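Local coordinates for putative vitamin-B12 independent methionine synthase family protein (Listeria monocytogenes, PDB 1YPX), which probably transfers a methyl group from a methylated folate to homocysteine to make methionine, without vitamin B12 and with the help of zinc, at residues 63-68 against 134-139; 41-46 against 120-125. One frame throughout, in Å; residues are numbered along the deposited sequence.

Contact 1 (63-68 against 134-139); sequences DGEFRR and KQTIPS
Glu-65 and Thr-136 make the one direct side-chain contact between the loop 63-68 and segment 134-139, most of it on strand 132-138. The hydroxyl OG1 of Thr-136 donates a weak hydrogen bond to Glu-65 OE2, 3.0 Å away, and the two side chains cross at about a right angle. With chi2 at 174° the glutamate chain runs on extended past CG, which carries its carboxylate across the gap; Glu-65 CA and Thr-136 CA are 8.1 Å apart. Well away from this bond, a water forms a second bridge, donating to Gln-135 OE1 at 2.9 Å and, weakly, to Asp-63 OD2 at 3.1 Å. The other carboxylate oxygen of Asp-63 works within the loop: OD1 accepts from Glu-65 N at 2.7 Å, an Asx turn, on its anti side and 32° out of the carboxylate plane. The Asx bond lies inside a type I' turn from Asp-63 to Phe-66, closed by Phe-66 N to Asp-63 O, and probably helps set the position from which Glu-65 reaches out. Trp-71 touches Asp-63, Glu-65 and Thr-136. Thr-136 also lies near, without touching, His-237, Cys-239 and Cys-334, which may form an empty metal site. The loop follows strand 60-61, the neighbour of strand 132-138 in the parallel sheet of the TIM-barrel-like domain, while Phe-66 packs on helix 35-56 and Gln-135 on Phe-120 of helix 116-127.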
loop_
_atom_site.group_PDB
_atom_site.type_symbol
_atom_site.label_atom_id
_atom_site.label_comp_id
_atom_site.label_asym_id
_atom_site.label_seq_id
_atom_site.Cartn_x
_atom_site.Cartn_y
_atom_site.Cartn_z
ATOM N N ASP A 63 10.990 0.333 2.297
ATOM C CA ASP A 63 12.149 -0.489 2.050
ATOM C C ASP A 63 12.073 -0.951 0.593
ATOM O O ASP A 63 12.738 -1.901 0.180
ATOM C CB ASP A 63 12.233 -1.661 3.058
ATOM C CG ASP A 63 11.230 -2.775 2.790
ATOM O OD1 ASP A 63 10.410 -2.670 1.846
ATOM O OD2 ASP A 63 11.271 -3.771 3.546
ATOM N N GLY A 64 11.249 -0.236 -0.171
ATOM C CA GLY A 64 11.056 -0.507 -1.587
ATOM C C GLY A 64 10.579 -1.905 -1.902
ATOM O O GLY A 64 10.629 -2.340 -3.055
ATOM N N GLU A 65 10.106 -2.601 -0.870
ATOM C CA GLU A 65 9.621 -3.975 -0.989
ATOM C C GLU A 65 10.676 -4.877 -1.579
ATOM O O GLU A 65 10.373 -5.907 -2.176
ATOM C CB GLU A 65 8.333 -4.019 -1.810
ATOM C CG GLU A 65 7.152 -3.440 -1.037
ATOM C CD GLU A 65 5.882 -3.322 -1.848
ATOM O OE1 GLU A 65 5.487 -4.314 -2.515
ATOM O OE2 GLU A 65 5.263 -2.231 -1.798
ATOM N N PHE A 66 11.926 -4.477 -1.351
ATOM C CA PHE A 66 13.117 -5.180 -1.826
ATOM C C PHE A 66 13.232 -6.638 -1.391
ATOM O O PHE A 66 13.800 -7.452 -2.117
ATOM C CB PHE A 66 14.363 -4.416 -1.371
ATOM C CG PHE A 66 14.756 -3.304 -2.296
ATOM C CD1 PHE A 66 13.789 -2.600 -3.005
ATOM C CD2 PHE A 66 16.094 -2.976 -2.483
ATOM C CE1 PHE A 66 14.150 -1.592 -3.889
ATOM C CE2 PHE A 66 16.466 -1.969 -3.363
ATOM C CZ PHE A 66 15.492 -1.275 -4.072
ATOM N N ARG A 67 12.713 -6.969 -0.214
ATOM C CA ARG A 67 12.794 -8.340 0.266
ATOM C C ARG A 67 11.656 -9.142 -0.333
ATOM O O ARG A 67 11.541 -10.343 -0.098
ATOM C CB ARG A 67 12.690 -8.392 1.786
ATOM C CG ARG A 67 13.710 -7.575 2.545
ATOM C CD ARG A 67 13.367 -7.621 4.032
ATOM N NE ARG A 67 14.081 -6.616 4.811
ATOM C CZ ARG A 67 15.393 -6.622 5.021
ATOM N NH1 ARG A 67 15.948 -5.658 5.747
ATOM N NH2 ARG A 67 16.147 -7.589 4.512
ATOM N N ARG A 68 10.812 -8.459 -1.106
ATOM C CA ARG A 68 9.660 -9.080 -1.749
ATOM C C ARG A 68 8.714 -9.653 -0.719
ATOM O O ARG A 68 8.962 -10.736 -0.190
ATOM C CB ARG A 68 10.095 -10.197 -2.693
ATOM C CG ARG A 68 10.923 -9.732 -3.860
ATOM C CD ARG A 68 10.876 -10.759 -4.971
ATOM N NE ARG A 68 9.512 -10.876 -5.497
ATOM C CZ ARG A 68 8.585 -11.711 -5.036
ATOM N NH1 ARG A 68 7.378 -11.710 -5.587
ATOM N NH2 ARG A 68 8.876 -12.558 -4.051
ATOM N N LYS A 134 7.235 3.924 6.409
ATOM C CA LYS A 134 5.969 3.454 5.867
ATOM C C LYS A 134 6.073 1.952 5.573
ATOM O O LYS A 134 7.040 1.497 4.961
ATOM C CB LYS A 134 5.632 4.233 4.591
ATOM C CG LYS A 134 4.310 3.851 3.933
ATOM C CD LYS A 134 3.991 4.772 2.757
ATOM C CE LYS A 134 2.707 4.363 2.049
ATOM N NZ LYS A 134 2.331 5.318 0.964
ATOM N N GLN A 135 5.093 1.183 6.030
ATOM C CA GLN A 135 5.083 -0.259 5.806
ATOM C C GLN A 135 3.860 -0.618 4.953
ATOM O O GLN A 135 2.764 -0.128 5.211
ATOM C CB GLN A 135 5.040 -1.000 7.158
ATOM C CG GLN A 135 4.788 -2.517 7.091
ATOM C CD GLN A 135 5.896 -3.274 6.388
ATOM O OE1 GLN A 135 6.993 -3.434 6.914
ATOM N NE2 GLN A 135 5.607 -3.751 5.196
ATOM N N THR A 136 4.047 -1.452 3.936
ATOM C CA THR A 136 2.943 -1.853 3.068
ATOM C C THR A 136 2.711 -3.362 3.151
ATOM O O THR A 136 3.659 -4.145 3.120
ATOM C CB THR A 136 3.235 -1.518 1.553
ATOM O OG1 THR A 136 4.278 -2.379 1.056
ATOM C CG2 THR A 136 3.688 -0.071 1.385
ATOM N N ILE A 137 1.455 -3.765 3.268
ATOM C CA ILE A 137 1.121 -5.179 3.287
ATOM C C ILE A 137 -0.131 -5.273 2.441
ATOM O O ILE A 137 -0.782 -4.260 2.187
ATOM C CB ILE A 137 0.802 -5.727 4.724
ATOM C CG1 ILE A 137 -0.469 -5.071 5.270
ATOM C CG2 ILE A 137 1.971 -5.450 5.672
ATOM C CD1 ILE A 137 -0.837 -5.550 6.656
ATOM N N PRO A 138 -0.456 -6.476 1.944
ATOM C CA PRO A 138 -1.672 -6.585 1.136
ATOM C C PRO A 138 -2.874 -6.437 2.033
ATOM O O PRO A 138 -2.798 -6.651 3.248
ATOM C CB PRO A 138 -1.587 -7.991 0.543
ATOM C CG PRO A 138 -0.722 -8.731 1.521
ATOM C CD PRO A 138 0.342 -7.707 1.839
ATOM N N SER A 139 -3.979 -6.062 1.413
ATOM C CA SER A 139 -5.249 -5.887 2.082
ATOM C C SER A 139 -5.785 -7.254 2.494
ATOM O O SER A 139 -5.576 -8.242 1.803
ATOM C CB SER A 139 -6.223 -5.224 1.110
ATOM O OG SER A 139 -7.512 -5.095 1.672
HETATM O O HOH W 1 9.500 -2.535 5.713
#

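Contact 2 (41-46 against 120-125); sequences IENTEI and FIFLKE
Two helices on the outside of the TIM-barrel-like domain, 35-56 and 116-127, meet here through the ring of Phe-122, which reaches across to Asn-43 and Ile-46. The side-chain amide of Asn-43 stacks over one face of the ring, the two planes only 19° apart, and Asn-43 CG lies 3.3 Å from Phe-122 CE1. Asn-43 CB also approaches the ring, 3.5 Å from Phe-122 CZ. Ile-46 comes from another direction: its CG2 methyl sits at the ring edge, in plane, 3.9 Å from Phe-122 CE2. Phe-122 owes this reach to chi1 of 177°, with CG anti to the backbone N and the ring extended toward the facing helix. Strand 60-61 follows helix 35-56 and strand 132-138 follows helix 116-127, as in the helix-strand succession of a TIM barrel. Leu-123 and Phe-120, from the same helix as Phe-122, rest on Ala-133 of strand 132-138. On the opposite face of the Phe-122 ring lies Glu-125 OE1, 3.7 Å above the plane and offset toward the rim. Arg-67, from the loop after strand 60-61, touches both Phe-122 and Ile-46.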
loop_
_atom_site.group_PDB
_atom_site.type_symbol
_atom_site.label_atom_id
_atom_site.label_comp_id
_atom_site.label_asym_id
_atom_site.label_seq_id
_atom_site.Cartn_x
_atom_site.Cartn_y
_atom_site.Cartn_z
ATOM N N ILE A 41 22.986 -8.292 2.064
ATOM C CA ILE A 41 22.971 -7.428 0.898
ATOM C C ILE A 41 21.682 -6.600 0.883
ATOM O O ILE A 41 21.721 -5.377 0.717
ATOM C CB ILE A 41 23.075 -8.246 -0.402
ATOM C CG1 ILE A 41 24.333 -9.110 -0.377
ATOM C CG2 ILE A 41 23.144 -7.300 -1.600
ATOM C CD1 ILE A 41 24.254 -10.338 -1.265
ATOM N N GLU A 42 20.544 -7.276 1.059
ATOM C CA GLU A 42 19.257 -6.597 1.091
ATOM C C GLU A 42 19.363 -5.431 2.069
ATOM O O GLU A 42 18.905 -4.329 1.789
ATOM C CB GLU A 42 18.143 -7.531 1.570
ATOM C CG GLU A 42 17.855 -8.733 0.698
ATOM C CD GLU A 42 16.559 -9.424 1.102
ATOM O OE1 GLU A 42 16.321 -9.575 2.323
ATOM O OE2 GLU A 42 15.776 -9.815 0.200
ATOM N N ASN A 43 19.981 -5.694 3.214
ATOM C CA ASN A 43 20.157 -4.689 4.243
ATOM C C ASN A 43 20.944 -3.483 3.756
ATOM O O ASN A 43 20.629 -2.342 4.099
ATOM C CB ASN A 43 20.846 -5.303 5.460
ATOM C CG ASN A 43 19.868 -5.976 6.394
ATOM O OD1 ASN A 43 20.192 -6.290 7.538
ATOM N ND2 ASN A 43 18.653 -6.194 5.910
ATOM N N THR A 44 21.968 -3.755 2.954
ATOM C CA THR A 44 22.832 -2.731 2.375
ATOM C C THR A 44 22.031 -1.975 1.323
ATOM O O THR A 44 21.995 -0.742 1.303
ATOM C CB THR A 44 24.060 -3.388 1.696
ATOM O OG1 THR A 44 24.718 -4.242 2.639
ATOM C CG2 THR A 44 25.042 -2.334 1.190
ATOM N N GLU A 45 21.379 -2.729 0.449
ATOM C CA GLU A 45 20.582 -2.130 -0.609
ATOM C C GLU A 45 19.468 -1.259 -0.064
ATOM O O GLU A 45 19.329 -0.113 -0.484
ATOM C CB GLU A 45 20.010 -3.220 -1.511
ATOM C CG GLU A 45 21.091 -3.942 -2.290
ATOM C CD GLU A 45 22.094 -2.984 -2.912
ATOM O OE1 GLU A 45 21.723 -2.277 -3.880
ATOM O OE2 GLU A 45 23.252 -2.924 -2.420
ATOM N N ILE A 46 18.681 -1.802 0.864
ATOM C CA ILE A 46 17.584 -1.056 1.467
ATOM C C ILE A 46 18.149 0.248 2.021
ATOM O O ILE A 46 17.639 1.329 1.721
ATOM C CB ILE A 46 16.888 -1.876 2.601
ATOM C CG1 ILE A 46 16.163 -3.073 1.997
ATOM C CG2 ILE A 46 15.874 -1.023 3.352
ATOM C CD1 ILE A 46 15.354 -3.874 2.985
ATOM N N PHE A 120 10.521 -4.494 9.575
ATOM C CA PHE A 120 10.095 -3.131 9.867
ATOM C C PHE A 120 11.102 -2.484 10.818
ATOM O O PHE A 120 11.616 -1.391 10.551
ATOM C CB PHE A 120 8.712 -3.091 10.497
ATOM C CG PHE A 120 8.276 -1.708 10.839
ATOM C CD1 PHE A 120 7.999 -0.790 9.826
ATOM C CD2 PHE A 120 8.239 -1.284 12.168
ATOM C CE1 PHE A 120 7.700 0.530 10.125
ATOM C CE2 PHE A 120 7.942 0.034 12.481
ATOM C CZ PHE A 120 7.672 0.951 11.458
ATOM N N ILE A 121 11.376 -3.170 11.926
ATOM C CA ILE A 121 12.342 -2.716 12.911
ATOM C C ILE A 121 13.613 -2.284 12.163
ATOM O O ILE A 121 14.214 -1.254 12.472
ATOM C CB ILE A 121 12.686 -3.862 13.905
ATOM C CG1 ILE A 121 11.452 -4.258 14.700
ATOM C CG2 ILE A 121 13.771 -3.438 14.866
ATOM C CD1 ILE A 121 11.641 -5.534 15.499
ATOM N N PHE A 122 14.022 -3.070 11.174
ATOM C CA PHE A 122 15.214 -2.721 10.409
ATOM C C PHE A 122 15.030 -1.407 9.674
ATOM O O PHE A 122 15.874 -0.521 9.760
ATOM C CB PHE A 122 15.529 -3.788 9.377
ATOM C CG PHE A 122 16.703 -3.453 8.526
ATOM C CD1 PHE A 122 17.989 -3.680 8.989
ATOM C CD2 PHE A 122 16.527 -2.888 7.267
ATOM C CE1 PHE A 122 19.088 -3.355 8.209
ATOM C CE2 PHE A 122 17.625 -2.557 6.476
ATOM C CZ PHE A 122 18.910 -2.790 6.946
ATOM N N LEU A 123 13.934 -1.305 8.925
ATOM C CA LEU A 123 13.621 -0.105 8.174
ATOM C C LEU A 123 13.567 1.067 9.123
ATOM O O LEU A 123 14.237 2.067 8.913
ATOM C CB LEU A 123 12.262 -0.227 7.485
ATOM C CG LEU A 123 11.809 1.118 6.895
ATOM C CD1 LEU A 123 12.359 1.238 5.502
ATOM C CD2 LEU A 123 10.293 1.271 6.897
ATOM N N LYS A 124 12.752 0.935 10.164
ATOM C CA LYS A 124 12.590 1.987 11.150
ATOM C C LYS A 124 13.949 2.484 11.614
ATOM O O LYS A 124 14.157 3.685 11.786
ATOM C CB LYS A 124 11.801 1.465 12.341
ATOM C CG LYS A 124 11.715 2.435 13.489
ATOM C CD LYS A 124 10.344 2.994 13.608
ATOM C CE LYS A 124 10.253 3.913 14.797
ATOM N NZ LYS A 124 8.962 4.678 14.757
ATOM N N GLU A 125 14.870 1.553 11.813
ATOM C CA GLU A 125 16.216 1.883 12.248
ATOM C C GLU A 125 16.874 2.877 11.297
ATOM O O GLU A 125 17.370 3.917 11.724
ATOM C CB GLU A 125 17.074 0.618 12.314
ATOM C CG GLU A 125 18.568 0.901 12.434
ATOM C CD GLU A 125 19.430 -0.047 11.600
ATOM O OE1 GLU A 125 19.128 -0.228 10.390
ATOM O OE2 GLU A 125 20.422 -0.595 12.154
#

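In the fold
From the N terminus the chain enters helix 35-56, the first side of contact 2, then runs through strand 60-61 into the loop that supplies the first side of contact 1. It returns to contact 2 at helix 116-127, 74 residues after leaving it, and reaches strand 132-138 last, closing contact 1 over 66 residues. The segments therefore alternate and the two loops cross, neither enclosing the other. Contact 1 ties the loop after strand 60-61 to strand 132-138, contact 2 joins helices 35-56 and 116-127, and Arg-67 links the loop to both helices, its NH2 forming a salt bridge with Glu-42 OE1 at 3.0 Å. The contact centres are 12 Å apart.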